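Local coordinates for RagA protein (Porphyromonas gingivalis, PDB 6SLN), which probably imports peptides across the outer membrane as a TonB-dependent receptor, a beta-barrel channel filled by a plug domain, at residues 209-217 with 319-328; 950-961 with 985-996. One frame throughout, in Å; residues are numbered along the deposited sequence.

Contact 1 of 2, residues 209-217 with 319-328; sequences KKGKMSERG and SGGSQGTSYY
Gly211 packs on Gly320 backbone to backbone, their CA atoms 4.3 Å apart: without a side chain Gly211 comes close to Gly320 O and Tyr327 O, and Gly320's own backbone angles call for glycine. This is the dense end of the contact. Ser326 directs its CB at the loop, and with OG anti to its backbone N (chi1 155°) the hydroxyl accepts a hydrogen bond from Gly211 N at 2.8 Å, bent to 133° at the hydrogen. Gly320 CA adds a CA-H...O contact of 3.2 Å to Lys212 O. Next along, Lys209 lays its CB over one face of the Tyr328 ring, 3.9 Å from the centroid, a CH-pi contact offset toward the rim; its extended chain then runs on past the phenol. At the hairpin's tip Met213 bends at chi2 and again at chi3 (67°), which brings CE against the backbone of the type I' turn Ser322-Thr325, 3.3 Å from Gly324 N. Ser214 N gives Gly321 O a nearly straight hydrogen bond, modelled too short to take its length literally. From there the packing slackens: Lys212, Ser214 and Glu215 point away and are exposed, as is Gln323 on the turn.

The polar ends find partners mostly on the plug: Lys209 NZ bonds Asn178 O, Tyr328 OH bonds Asp179, and Lys210 NZ pairs with Asp163 and with Asn368 of strand 363-377. The turn meets Ser322 and Gln323 of the second RagA subunit. The loop leaves plug strand 203-208, crosses the hairpin joining strands 309-322 and 325-337, and enters strand 218-230 alongside 309-322; strand 345-360 borders 325-337.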
ATOM      1  N   LYS A 209     -18.369  25.979  20.029  1.00 58.33           N
ATOM      2  CA  LYS A 209     -19.214  26.347  21.157  1.00 63.69           C
ATOM      3  C   LYS A 209     -18.702  25.762  22.467  1.00 72.92           C
ATOM      4  O   LYS A 209     -18.161  24.654  22.515  1.00 73.88           O
ATOM      5  CB  LYS A 209     -20.650  25.877  20.927  1.00 63.85           C
ATOM      6  CG  LYS A 209     -21.415  26.687  19.901  1.00 66.10           C
ATOM      7  CD  LYS A 209     -22.623  25.924  19.361  1.00 63.10           C
ATOM      8  CE  LYS A 209     -23.597  26.867  18.645  1.00 61.63           C
ATOM      9  NZ  LYS A 209     -24.500  26.177  17.671  1.00 54.44           N
ATOM     10  N   LYS A 210     -18.888  26.528  23.539  1.00 76.23           N
ATOM     11  CA  LYS A 210     -18.652  26.089  24.906  1.00 78.71           C
ATOM     12  C   LYS A 210     -19.979  26.097  25.654  1.00 74.73           C
ATOM     13  O   LYS A 210     -20.922  26.796  25.278  1.00 84.50           O
ATOM     14  CB  LYS A 210     -17.641  26.995  25.630  1.00 81.81           C
ATOM     15  CG  LYS A 210     -16.535  27.554  24.747  1.00 88.11           C
ATOM     16  CD  LYS A 210     -15.679  26.457  24.113  1.00 90.13           C
ATOM     17  CE  LYS A 210     -14.435  27.036  23.437  1.00 90.03           C
ATOM     18  NZ  LYS A 210     -14.071  26.229  22.241  1.00 86.57           N
ATOM     19  N   GLY A 211     -20.048  25.328  26.736  1.00 61.92           N
ATOM     20  CA  GLY A 211     -21.283  25.247  27.496  1.00 62.00           C
ATOM     21  C   GLY A 211     -21.512  26.459  28.386  1.00 68.69           C
ATOM     22  O   GLY A 211     -20.654  26.825  29.198  1.00 67.00           O
ATOM     23  N   LYS A 212     -22.678  27.081  28.237  1.00 70.05           N
ATOM     24  CA  LYS A 212     -23.126  28.071  29.203  1.00 70.49           C
ATOM     25  C   LYS A 212     -23.272  27.410  30.565  1.00 79.37           C
ATOM     26  O   LYS A 212     -23.930  26.373  30.694  1.00 77.87           O
ATOM     27  CB  LYS A 212     -24.459  28.667  28.756  1.00 71.29           C
ATOM     28  CG  LYS A 212     -25.146  29.521  29.812  1.00 77.77           C
ATOM     29  CD  LYS A 212     -26.415  28.858  30.337  1.00 78.88           C
ATOM     30  CE  LYS A 212     -27.406  29.881  30.876  1.00 73.47           C
ATOM     31  NZ  LYS A 212     -28.506  29.181  31.576  1.00 68.94           N
ATOM     32  N   MET A 213     -22.658  28.010  31.582  1.00 87.76           N
ATOM     33  CA  MET A 213     -22.696  27.424  32.914  1.00 94.54           C
ATOM     34  C   MET A 213     -24.063  27.636  33.556  1.00100.24           C
ATOM     35  O   MET A 213     -24.863  28.464  33.111  1.00101.92           O
ATOM     36  CB  MET A 213     -21.632  28.046  33.808  1.00 97.05           C
ATOM     37  CG  MET A 213     -20.296  28.222  33.144  1.00103.79           C
ATOM     38  SD  MET A 213     -19.024  27.887  34.353  1.00110.27           S
ATOM     39  CE  MET A 213     -19.289  26.161  34.595  1.00106.78           C
ATOM     40  N   SER A 214     -24.336  26.812  34.577  1.00104.78           N
ATOM     41  CA  SER A 214     -25.364  26.965  35.612  1.00107.31           C
ATOM     42  C   SER A 214     -26.570  26.045  35.427  1.00110.44           C
ATOM     43  O   SER A 214     -27.286  26.116  34.418  1.00106.73           O
ATOM     44  CB  SER A 214     -25.838  28.416  35.741  1.00103.16           C
ATOM     45  OG  SER A 214     -24.780  29.241  36.208  1.00 99.01           O
ATOM     46  N   GLU A 215     -26.767  25.170  36.425  1.00107.88           N
ATOM     47  CA  GLU A 215     -27.962  24.333  36.675  1.00101.19           C
ATOM     48  C   GLU A 215     -28.246  23.477  35.445  1.00104.59           C
ATOM     49  O   GLU A 215     -27.329  22.776  34.972  1.00106.63           O
ATOM     50  CB  GLU A 215     -29.110  25.222  37.146  1.00 91.30           C
ATOM     51  CG  GLU A 215     -28.960  25.773  38.564  1.00 89.54           C
ATOM     52  CD  GLU A 215     -28.551  27.255  38.596  1.00 92.85           C
ATOM     53  OE1 GLU A 215     -28.874  27.972  39.583  1.00 87.85           O
ATOM     54  OE2 GLU A 215     -27.891  27.699  37.630  1.00101.67           O
ATOM     55  N   ARG A 216     -29.468  23.459  34.912  1.00106.51           N
ATOM     56  CA  ARG A 216     -29.873  22.468  33.920  1.00 94.44           C
ATOM     57  C   ARG A 216     -29.051  22.590  32.642  1.00 82.86           C
ATOM     58  O   ARG A 216     -28.852  23.688  32.106  1.00 76.74           O
ATOM     59  CB  ARG A 216     -31.363  22.620  33.599  1.00 87.96           C
ATOM     60  CG  ARG A 216     -31.995  21.395  32.948  1.00 83.70           C
ATOM     61  CD  ARG A 216     -33.392  21.708  32.446  1.00 90.01           C
ATOM     62  NE  ARG A 216     -33.989  20.575  31.742  1.00 92.23           N
ATOM     63  CZ  ARG A 216     -35.003  19.849  32.204  1.00 91.78           C
ATOM     64  NH1 ARG A 216     -35.562  20.128  33.380  1.00 93.29           N
ATOM     65  NH2 ARG A 216     -35.461  18.839  31.482  1.00 87.67           N
ATOM     66  N   GLY A 217     -28.574  21.448  32.156  1.00 76.74           N
ATOM     67  CA  GLY A 217     -27.923  21.379  30.866  1.00 70.07           C
ATOM     68  C   GLY A 217     -28.920  21.613  29.744  1.00 63.05           C
ATOM     69  O   GLY A 217     -30.126  21.756  29.951  1.00 62.89           O
ATOM     70  N   SER A 319     -24.697  20.336  26.432  1.00 55.26           N
ATOM     71  CA  SER A 319     -23.944  21.521  26.811  1.00 59.42           C
ATOM     72  C   SER A 319     -24.450  22.041  28.149  1.00 65.69           C
ATOM     73  O   SER A 319     -25.631  21.904  28.484  1.00 67.59           O
ATOM     74  CB  SER A 319     -24.050  22.622  25.751  1.00 53.32           C
ATOM     75  OG  SER A 319     -25.016  23.585  26.132  1.00 61.99           O
ATOM     76  N   GLY A 320     -23.544  22.651  28.891  1.00 63.47           N
ATOM     77  CA  GLY A 320     -23.844  23.190  30.199  1.00 67.94           C
ATOM     78  C   GLY A 320     -22.589  23.225  31.046  1.00 64.14           C
ATOM     79  O   GLY A 320     -21.481  23.103  30.531  1.00 58.63           O
ATOM     80  N   GLY A 321     -22.784  23.397  32.344  1.00 64.43           N
ATOM     81  CA  GLY A 321     -21.660  23.334  33.254  1.00 65.92           C
ATOM     82  C   GLY A 321     -21.964  23.986  34.578  1.00 71.20           C
ATOM     83  O   GLY A 321     -22.921  24.746  34.734  1.00 73.29           O
ATOM     84  N   SER A 322     -21.111  23.692  35.554  1.00 77.87           N
ATOM     85  CA  SER A 322     -21.250  24.246  36.889  1.00 85.82           C
ATOM     86  C   SER A 322     -19.879  24.574  37.453  1.00 90.17           C
ATOM     87  O   SER A 322     -18.899  23.871  37.190  1.00 92.04           O
ATOM     88  CB  SER A 322     -21.957  23.277  37.831  1.00 92.99           C
ATOM     89  OG  SER A 322     -22.547  23.948  38.930  1.00 97.25           O
ATOM     90  N   GLN A 323     -19.826  25.673  38.203  1.00 94.08           N
ATOM     91  CA  GLN A 323     -18.697  26.050  39.055  1.00 94.71           C
ATOM     92  C   GLN A 323     -17.371  26.006  38.297  1.00 86.31           C
ATOM     93  O   GLN A 323     -16.413  25.339  38.688  1.00 89.29           O
ATOM     94  CB  GLN A 323     -18.625  25.172  40.300  1.00102.68           C
ATOM     95  CG  GLN A 323     -19.454  25.665  41.472  1.00112.26           C
ATOM     96  CD  GLN A 323     -20.549  24.686  41.858  1.00117.59           C
ATOM     97  OE1 GLN A 323     -21.325  24.235  41.012  1.00118.72           O
ATOM     98  NE2 GLN A 323     -20.610  24.342  43.139  1.00119.59           N
ATOM     99  N   GLY A 324     -17.326  26.754  37.197  1.00 74.45           N
ATOM    100  CA  GLY A 324     -16.096  26.902  36.438  1.00 60.74           C
ATOM    101  C   GLY A 324     -15.679  25.717  35.590  1.00 65.66           C
ATOM    102  O   GLY A 324     -14.527  25.683  35.140  1.00 71.64           O
ATOM    103  N   THR A 325     -16.562  24.739  35.362  1.00 63.96           N
ATOM    104  CA  THR A 325     -16.313  23.631  34.439  1.00 64.58           C
ATOM    105  C   THR A 325     -17.396  23.604  33.366  1.00 69.43           C
ATOM    106  O   THR A 325     -18.561  23.317  33.664  1.00 71.64           O
ATOM    107  CB  THR A 325     -16.285  22.276  35.154  1.00 64.12           C
ATOM    108  OG1 THR A 325     -15.272  22.269  36.162  1.00 72.00           O
ATOM    109  CG2 THR A 325     -15.987  21.170  34.158  1.00 53.96           C
ATOM    110  N   SER A 326     -17.006  23.862  32.121  1.00 70.15           N
ATOM    111  CA  SER A 326     -17.897  23.820  30.971  1.00 68.28           C
ATOM    112  C   SER A 326     -17.649  22.560  30.140  1.00 65.76           C
ATOM    113  O   SER A 326     -16.589  21.925  30.223  1.00 69.01           O
ATOM    114  CB  SER A 326     -17.714  25.073  30.101  1.00 73.82           C
ATOM    115  OG  SER A 326     -18.102  24.829  28.755  1.00 80.16           O
ATOM    116  N   TYR A 327     -18.650  22.193  29.339  1.00 57.77           N
ATOM    117  CA  TYR A 327     -18.508  21.113  28.371  1.00 50.88           C
ATOM    118  C   TYR A 327     -19.427  21.399  27.194  1.00 46.77           C
ATOM    119  O   TYR A 327     -20.421  22.116  27.322  1.00 47.89           O
ATOM    120  CB  TYR A 327     -18.838  19.736  28.974  1.00 54.79           C
ATOM    121  CG  TYR A 327     -20.291  19.569  29.365  1.00 58.01           C
ATOM    122  CD1 TYR A 327     -20.762  20.056  30.576  1.00 65.30           C
ATOM    123  CD2 TYR A 327     -21.194  18.936  28.518  1.00 59.74           C
ATOM    124  CE1 TYR A 327     -22.103  19.921  30.934  1.00 69.34           C
ATOM    125  CE2 TYR A 327     -22.537  18.795  28.869  1.00 63.01           C
ATOM    126  CZ  TYR A 327     -22.982  19.289  30.076  1.00 65.52           C
ATOM    127  OH  TYR A 327     -24.302  19.155  30.430  1.00 66.44           O
ATOM    128  N   TYR A 328     -19.091  20.828  26.041  1.00 50.25           N
ATOM    129  CA  TYR A 328     -20.000  20.838  24.897  1.00 52.75           C
ATOM    130  C   TYR A 328     -19.739  19.564  24.100  1.00 55.48           C
ATOM    131  O   TYR A 328     -18.646  19.386  23.542  1.00 62.42           O
ATOM    132  CB  TYR A 328     -19.809  22.093  24.040  1.00 52.49           C
ATOM    133  CG  TYR A 328     -20.557  22.080  22.711  1.00 52.94           C
ATOM    134  CD1 TYR A 328     -21.818  22.645  22.592  1.00 50.49           C
ATOM    135  CD2 TYR A 328     -19.985  21.503  21.576  1.00 52.85           C
ATOM    136  CE1 TYR A 328     -22.487  22.629  21.380  1.00 61.63           C
ATOM    137  CE2 TYR A 328     -20.639  21.478  20.373  1.00 55.96           C
ATOM    138  CZ  TYR A 328     -21.891  22.039  20.270  1.00 64.29           C
ATOM    139  OH  TYR A 328     -22.543  22.006  19.049  1.00 62.04           O
TER

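Contact 2 of 2, residues 950-961 with 985-996; sequences GGARVYLMARNL and NSKQYVAGIQLS
Arg953 and Gln994, like Tyr955 with Gly992, Met957 with Val990 and Arg959 with Gln988, are hydrogen-bonded pairs of an antiparallel ladder whose strand axes come within 4.5 Å of each other. At its start Gly950 N and Gly951 N both bond to Ser996 O, a classic beta bulge.

Among the side-chain bonds, Arg959 NE reaches Gln988 OE1 at 2.9 Å, with guanidinium and amide planes only 16° apart. Asn960 ND2 lies over the centre of that guanidinium and donates to Ser986 O at 3.1 Å. Arg959 also has a salt bridge to Asp120, which helps fix its rotation.

The aromatic contact is Tyr955 over Gly992. A chi1 of 62° puts CG between backbone N and carbonyl carbon, folding the ring across the strand so that Gly992 CA sits 3.7 Å from its centroid; this fits the mortise-tenon joint of outer-membrane barrels.

Apolar contacts occur on both faces. Met957 CE lies beside Val990 CG2 (3.7 Å) near Pro114, whereas Leu956 CD1 meets Ala991 CB (3.6 Å) on the surface, probably toward lipid.

Strand 921-937 flanks 951-958, and 218-230 flanks 986-996, so the last barrel strand closes onto the first.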
ATOM      1  N   GLY A 950     -38.606  21.518  26.042  1.00 75.60           N
ATOM      2  CA  GLY A 950     -38.793  22.927  26.331  1.00 80.90           C
ATOM      3  C   GLY A 950     -39.245  23.750  25.138  1.00 85.17           C
ATOM      4  O   GLY A 950     -39.870  24.802  25.309  1.00 92.56           O
ATOM      5  N   GLY A 951     -38.940  23.291  23.927  1.00 77.46           N
ATOM      6  CA  GLY A 951     -39.299  24.046  22.741  1.00 75.09           C
ATOM      7  C   GLY A 951     -39.132  23.197  21.502  1.00 71.32           C
ATOM      8  O   GLY A 951     -38.690  22.049  21.566  1.00 67.83           O
ATOM      9  N   ALA A 952     -39.488  23.781  20.358  1.00 72.36           N
ATOM     10  CA  ALA A 952     -39.287  23.109  19.080  1.00 68.23           C
ATOM     11  C   ALA A 952     -39.388  24.123  17.946  1.00 64.19           C
ATOM     12  O   ALA A 952     -40.070  25.145  18.069  1.00 67.40           O
ATOM     13  CB  ALA A 952     -40.300  21.980  18.873  1.00 68.78           C
ATOM     14  N   ARG A 953     -38.698  23.830  16.845  1.00 57.51           N
ATOM     15  CA  ARG A 953     -38.773  24.651  15.645  1.00 58.77           C
ATOM     16  C   ARG A 953     -38.870  23.760  14.419  1.00 60.07           C
ATOM     17  O   ARG A 953     -38.251  22.692  14.366  1.00 68.10           O
ATOM     18  CB  ARG A 953     -37.557  25.564  15.474  1.00 66.90           C
ATOM     19  CG  ARG A 953     -37.229  26.422  16.658  1.00 75.19           C
ATOM     20  CD  ARG A 953     -35.799  26.927  16.604  1.00 74.74           C
ATOM     21  NE  ARG A 953     -35.470  27.591  17.860  1.00 84.40           N
ATOM     22  CZ  ARG A 953     -35.098  28.860  17.972  1.00 88.39           C
ATOM     23  NH1 ARG A 953     -34.979  29.618  16.893  1.00 91.77           N
ATOM     24  NH2 ARG A 953     -34.834  29.372  19.167  1.00 89.05           N
ATOM     25  N   VAL A 954     -39.639  24.206  13.434  1.00 53.61           N
ATOM     26  CA  VAL A 954     -39.607  23.633  12.098  1.00 53.75           C
ATOM     27  C   VAL A 954     -39.242  24.746  11.130  1.00 61.74           C
ATOM     28  O   VAL A 954     -39.531  25.926  11.372  1.00 63.60           O
ATOM     29  CB  VAL A 954     -40.943  22.978  11.702  1.00 58.00           C
ATOM     30  CG1 VAL A 954     -41.093  21.650  12.408  1.00 57.15           C
ATOM     31  CG2 VAL A 954     -42.121  23.915  12.030  1.00 55.21           C
ATOM     32  N   TYR A 955     -38.581  24.372  10.037  1.00 59.19           N
ATOM     33  CA  TYR A 955     -38.191  25.352   9.039  1.00 50.06           C
ATOM     34  C   TYR A 955     -38.263  24.749   7.648  1.00 47.61           C
ATOM     35  O   TYR A 955     -38.106  23.537   7.457  1.00 45.24           O
ATOM     36  CB  TYR A 955     -36.783  25.900   9.269  1.00 45.90           C
ATOM     37  CG  TYR A 955     -35.664  24.873   9.192  1.00 54.58           C
ATOM     38  CD1 TYR A 955     -35.133  24.463   7.969  1.00 53.79           C
ATOM     39  CD2 TYR A 955     -35.113  24.338  10.354  1.00 59.47           C
ATOM     40  CE1 TYR A 955     -34.092  23.532   7.914  1.00 58.18           C
ATOM     41  CE2 TYR A 955     -34.080  23.421  10.307  1.00 60.46           C
ATOM     42  CZ  TYR A 955     -33.572  23.017   9.092  1.00 60.23           C
ATOM     43  OH  TYR A 955     -32.543  22.099   9.074  1.00 62.22           O
ATOM     44  N   LEU A 956     -38.480  25.630   6.682  1.00 50.58           N
ATOM     45  CA  LEU A 956     -38.438  25.308   5.265  1.00 58.43           C
ATOM     46  C   LEU A 956     -37.334  26.144   4.629  1.00 62.26           C
ATOM     47  O   LEU A 956     -37.288  27.364   4.818  1.00 67.24           O
ATOM     48  CB  LEU A 956     -39.787  25.603   4.615  1.00 60.52           C
ATOM     49  CG  LEU A 956     -40.393  24.553   3.704  1.00 57.02           C
ATOM     50  CD1 LEU A 956     -40.135  23.180   4.282  1.00 59.31           C
ATOM     51  CD2 LEU A 956     -41.887  24.838   3.550  1.00 49.23           C
ATOM     52  N   MET A 957     -36.448  25.498   3.882  1.00 58.38           N
ATOM     53  CA  MET A 957     -35.233  26.174   3.460  1.00 56.78           C
ATOM     54  C   MET A 957     -34.918  25.897   1.995  1.00 55.77           C
ATOM     55  O   MET A 957     -35.142  24.792   1.493  1.00 57.74           O
ATOM     56  CB  MET A 957     -34.050  25.750   4.335  1.00 57.35           C
ATOM     57  CG  MET A 957     -32.905  26.710   4.240  1.00 70.35           C
ATOM     58  SD  MET A 957     -31.394  25.878   4.586  1.00 75.19           S
ATOM     59  CE  MET A 957     -31.432  24.705   3.266  1.00 76.92           C
ATOM     60  N   ALA A 958     -34.388  26.913   1.316  1.00 56.87           N
ATOM     61  CA  ALA A 958     -33.867  26.786  -0.038  1.00 58.05           C
ATOM     62  C   ALA A 958     -32.467  27.391  -0.114  1.00 60.02           C
ATOM     63  O   ALA A 958     -32.195  28.429   0.503  1.00 62.31           O
ATOM     64  CB  ALA A 958     -34.795  27.476  -1.049  1.00 57.95           C
ATOM     65  N   ARG A 959     -31.572  26.745  -0.861  1.00 57.66           N
ATOM     66  CA  ARG A 959     -30.242  27.287  -1.137  1.00 53.95           C
ATOM     67  C   ARG A 959     -30.096  27.484  -2.637  1.00 56.02           C
ATOM     68  O   ARG A 959     -30.432  26.581  -3.415  1.00 52.33           O
ATOM     69  CB  ARG A 959     -29.103  26.383  -0.628  1.00 40.63           C
ATOM     70  CG  ARG A 959     -27.696  26.991  -0.885  1.00 45.10           C
ATOM     71  CD  ARG A 959     -26.510  26.076  -0.461  1.00 44.22           C
ATOM     72  NE  ARG A 959     -26.012  25.320  -1.602  1.00 46.99           N
ATOM     73  CZ  ARG A 959     -24.872  25.576  -2.226  1.00 49.57           C
ATOM     74  NH1 ARG A 959     -24.116  26.560  -1.789  1.00 60.03           N
ATOM     75  NH2 ARG A 959     -24.490  24.853  -3.281  1.00 45.56           N
ATOM     76  N   ASN A 960     -29.581  28.660  -3.032  1.00 50.95           N
ATOM     77  CA  ASN A 960     -29.443  29.051  -4.442  1.00 47.45           C
ATOM     78  C   ASN A 960     -30.780  28.982  -5.185  1.00 49.32           C
ATOM     79  O   ASN A 960     -30.846  28.573  -6.346  1.00 49.55           O
ATOM     80  CB  ASN A 960     -28.388  28.203  -5.154  1.00 50.58           C
ATOM     81  CG  ASN A 960     -26.976  28.523  -4.708  1.00 48.56           C
ATOM     82  OD1 ASN A 960     -26.723  29.565  -4.099  1.00 50.13           O
ATOM     83  ND2 ASN A 960     -26.045  27.621  -5.008  1.00 43.62           N
ATOM     84  N   LEU A 961     -31.852  29.393  -4.502  1.00 52.88           N
ATOM     85  CA  LEU A 961     -33.191  29.378  -5.088  1.00 55.49           C
ATOM     86  C   LEU A 961     -33.257  30.134  -6.415  1.00 61.63           C
ATOM     87  O   LEU A 961     -33.955  29.702  -7.341  1.00 55.80           O
ATOM     88  CB  LEU A 961     -34.182  29.977  -4.093  1.00 56.86           C
ATOM     89  CG  LEU A 961     -35.661  29.991  -4.438  1.00 61.06           C
ATOM     90  CD1 LEU A 961     -36.139  28.594  -4.807  1.00 67.35           C
ATOM     91  CD2 LEU A 961     -36.436  30.526  -3.249  1.00 59.53           C
ATOM     92  N   ASN A 985     -23.242  24.480  -9.688  1.00 37.54           N
ATOM     93  CA  ASN A 985     -23.724  24.509  -8.317  1.00 44.24           C
ATOM     94  C   ASN A 985     -25.180  24.073  -8.288  1.00 51.96           C
ATOM     95  O   ASN A 985     -25.882  24.074  -9.304  1.00 54.36           O
ATOM     96  CB  ASN A 985     -23.591  25.900  -7.698  1.00 54.44           C
ATOM     97  CG  ASN A 985     -22.193  26.173  -7.169  1.00 61.86           C
ATOM     98  OD1 ASN A 985     -21.724  25.522  -6.229  1.00 62.01           O
ATOM     99  ND2 ASN A 985     -21.517  27.142  -7.776  1.00 63.01           N
ATOM    100  N   SER A 986     -25.633  23.681  -7.110  1.00 53.86           N
ATOM    101  CA  SER A 986     -26.929  23.043  -6.989  1.00 41.81           C
ATOM    102  C   SER A 986     -27.913  23.966  -6.292  1.00 43.96           C
ATOM    103  O   SER A 986     -27.540  24.959  -5.660  1.00 50.50           O
ATOM    104  CB  SER A 986     -26.811  21.731  -6.222  1.00 41.55           C
ATOM    105  OG  SER A 986     -26.051  21.930  -5.048  1.00 50.78           O
ATOM    106  N   LYS A 987     -29.183  23.618  -6.438  1.00 52.02           N
ATOM    107  CA  LYS A 987     -30.307  24.298  -5.809  1.00 50.44           C
ATOM    108  C   LYS A 987     -30.928  23.296  -4.851  1.00 52.95           C
ATOM    109  O   LYS A 987     -31.273  22.181  -5.261  1.00 61.80           O
ATOM    110  CB  LYS A 987     -31.306  24.758  -6.876  1.00 59.41           C
ATOM    111  CG  LYS A 987     -32.618  25.335  -6.383  1.00 69.51           C
ATOM    112  CD  LYS A 987     -33.440  25.857  -7.558  1.00 80.07           C
ATOM    113  CE  LYS A 987     -33.795  24.747  -8.546  1.00 85.62           C
ATOM    114  NZ  LYS A 987     -35.264  24.491  -8.612  1.00 88.86           N
ATOM    115  N   GLN A 988     -31.039  23.665  -3.581  1.00 48.33           N
ATOM    116  CA  GLN A 988     -31.549  22.753  -2.567  1.00 51.38           C
ATOM    117  C   GLN A 988     -32.873  23.227  -1.988  1.00 49.58           C
ATOM    118  O   GLN A 988     -33.065  24.418  -1.722  1.00 45.15           O
ATOM    119  CB  GLN A 988     -30.550  22.567  -1.429  1.00 54.44           C
ATOM    120  CG  GLN A 988     -29.419  21.622  -1.751  1.00 58.10           C
ATOM    121  CD  GLN A 988     -28.133  22.366  -1.928  1.00 67.99           C
ATOM    122  OE1 GLN A 988     -27.702  23.095  -1.040  1.00 70.50           O
ATOM    123  NE2 GLN A 988     -27.521  22.219  -3.093  1.00 73.85           N
ATOM    124  N   TYR A 989     -33.777  22.276  -1.793  1.00 54.04           N
ATOM    125  CA  TYR A 989     -34.945  22.439  -0.941  1.00 55.20           C
ATOM    126  C   TYR A 989     -34.783  21.499   0.239  1.00 54.49           C
ATOM    127  O   TYR A 989     -34.598  20.289   0.054  1.00 53.10           O
ATOM    128  CB  TYR A 989     -36.242  22.114  -1.678  1.00 55.28           C
ATOM    129  CG  TYR A 989     -36.408  22.820  -2.985  1.00 55.71           C
ATOM    130  CD1 TYR A 989     -35.929  22.253  -4.158  1.00 60.85           C
ATOM    131  CD2 TYR A 989     -37.054  24.040  -3.054  1.00 51.95           C
ATOM    132  CE1 TYR A 989     -36.080  22.886  -5.369  1.00 60.55           C
ATOM    133  CE2 TYR A 989     -37.209  24.684  -4.266  1.00 62.66           C
ATOM    134  CZ  TYR A 989     -36.718  24.097  -5.420  1.00 62.22           C
ATOM    135  OH  TYR A 989     -36.855  24.725  -6.636  1.00 68.79           O
ATOM    136  N   VAL A 990     -34.857  22.043   1.441  1.00 48.28           N
ATOM    137  CA  VAL A 990     -34.755  21.244   2.648  1.00 49.11           C
ATOM    138  C   VAL A 990     -35.907  21.607   3.567  1.00 56.96           C
ATOM    139  O   VAL A 990     -36.295  22.778   3.680  1.00 59.94           O
ATOM    140  CB  VAL A 990     -33.392  21.447   3.349  1.00 49.16           C
ATOM    141  CG1 VAL A 990     -33.216  20.458   4.502  1.00 43.62           C
ATOM    142  CG2 VAL A 990     -32.256  21.262   2.342  1.00 55.11           C
ATOM    143  N   ALA A 991     -36.487  20.594   4.184  1.00 53.95           N
ATOM    144  CA  ALA A 991     -37.341  20.789   5.336  1.00 53.43           C
ATOM    145  C   ALA A 991     -36.570  20.291   6.551  1.00 51.56           C
ATOM    146  O   ALA A 991     -35.751  19.370   6.443  1.00 49.01           O
ATOM    147  CB  ALA A 991     -38.676  20.053   5.163  1.00 43.24           C
ATOM    148  N   GLY A 992     -36.795  20.922   7.699  1.00 47.18           N
ATOM    149  CA  GLY A 992     -36.029  20.571   8.879  1.00 48.13           C
ATOM    150  C   GLY A 992     -36.774  20.849  10.164  1.00 54.02           C
ATOM    151  O   GLY A 992     -37.723  21.639  10.210  1.00 61.34           O
ATOM    152  N   ILE A 993     -36.300  20.199  11.226  1.00 53.70           N
ATOM    153  CA  ILE A 993     -36.938  20.231  12.532  1.00 57.84           C
ATOM    154  C   ILE A 993     -35.868  20.507  13.577  1.00 58.37           C
ATOM    155  O   ILE A 993     -34.680  20.255  13.361  1.00 65.50           O
ATOM    156  CB  ILE A 993     -37.677  18.901  12.823  1.00 55.14           C
ATOM    157  CG1 ILE A 993     -38.487  18.976  14.108  1.00 52.11           C
ATOM    158  CG2 ILE A 993     -36.705  17.746  12.872  1.00 54.11           C
ATOM    159  CD1 ILE A 993     -39.749  18.150  14.066  1.00 58.86           C
ATOM    160  N   GLN A 994     -36.292  21.052  14.715  1.00 57.21           N
ATOM    161  CA  GLN A 994     -35.381  21.165  15.846  1.00 61.47           C
ATOM    162  C   GLN A 994     -36.119  20.955  17.161  1.00 65.38           C
ATOM    163  O   GLN A 994     -37.208  21.497  17.375  1.00 64.36           O
ATOM    164  CB  GLN A 994     -34.664  22.512  15.884  1.00 61.51           C
ATOM    165  CG  GLN A 994     -33.694  22.597  17.037  1.00 68.66           C
ATOM    166  CD  GLN A 994     -33.303  24.010  17.397  1.00 64.98           C
ATOM    167  OE1 GLN A 994     -34.055  24.740  18.053  1.00 67.60           O
ATOM    168  NE2 GLN A 994     -32.108  24.402  16.979  1.00 45.21           N
ATOM    169  N   LEU A 995     -35.493  20.176  18.039  1.00 64.08           N
ATOM    170  CA  LEU A 995     -36.024  19.827  19.349  1.00 61.59           C
ATOM    171  C   LEU A 995     -35.080  20.346  20.424  1.00 60.99           C
ATOM    172  O   LEU A 995     -33.879  20.061  20.388  1.00 65.98           O
ATOM    173  CB  LEU A 995     -36.168  18.311  19.476  1.00 55.34           C
ATOM    174  CG  LEU A 995     -37.537  17.705  19.211  1.00 57.30           C
ATOM    175  CD1 LEU A 995     -38.213  18.314  17.992  1.00 50.92           C
ATOM    176  CD2 LEU A 995     -37.358  16.229  19.021  1.00 60.27           C
ATOM    177  N   SER A 996     -35.615  21.075  21.394  1.00 54.70           N
ATOM    178  CA  SER A 996     -34.814  21.575  22.500  1.00 57.17           C
ATOM    179  C   SER A 996     -35.373  21.030  23.800  1.00 73.61           C
ATOM    180  O   SER A 996     -36.582  21.122  24.037  1.00 82.12           O
ATOM    181  CB  SER A 996     -34.825  23.099  22.547  1.00 51.96           C
ATOM    182  OG  SER A 996     -34.351  23.621  21.334  1.00 56.37           O
TER

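In the fold
Both contacts are partly buried and involve the barrel wall, contact 2 with both its strands and contact 1 with the hairpin 319-328 alone; their centres lie 28 Å apart. Strand 218-230 connects them: contact 1 holds the loop that leads into it, while the strand 986-996 of contact 2 pairs with it. Contact 2 is regular sheet, and its buried residues, such as Tyr955, Met957 and Arg959, lie mainly on the plug-facing side, the other face being probably turned to lipid. Contact 1 has few cross-segment hydrogen bonds and relies on enclosed glycine backbone, while its loop's charged residues lie mostly on the surface; it also meets the second RagA subunit, whereas no other chain touches contact 2.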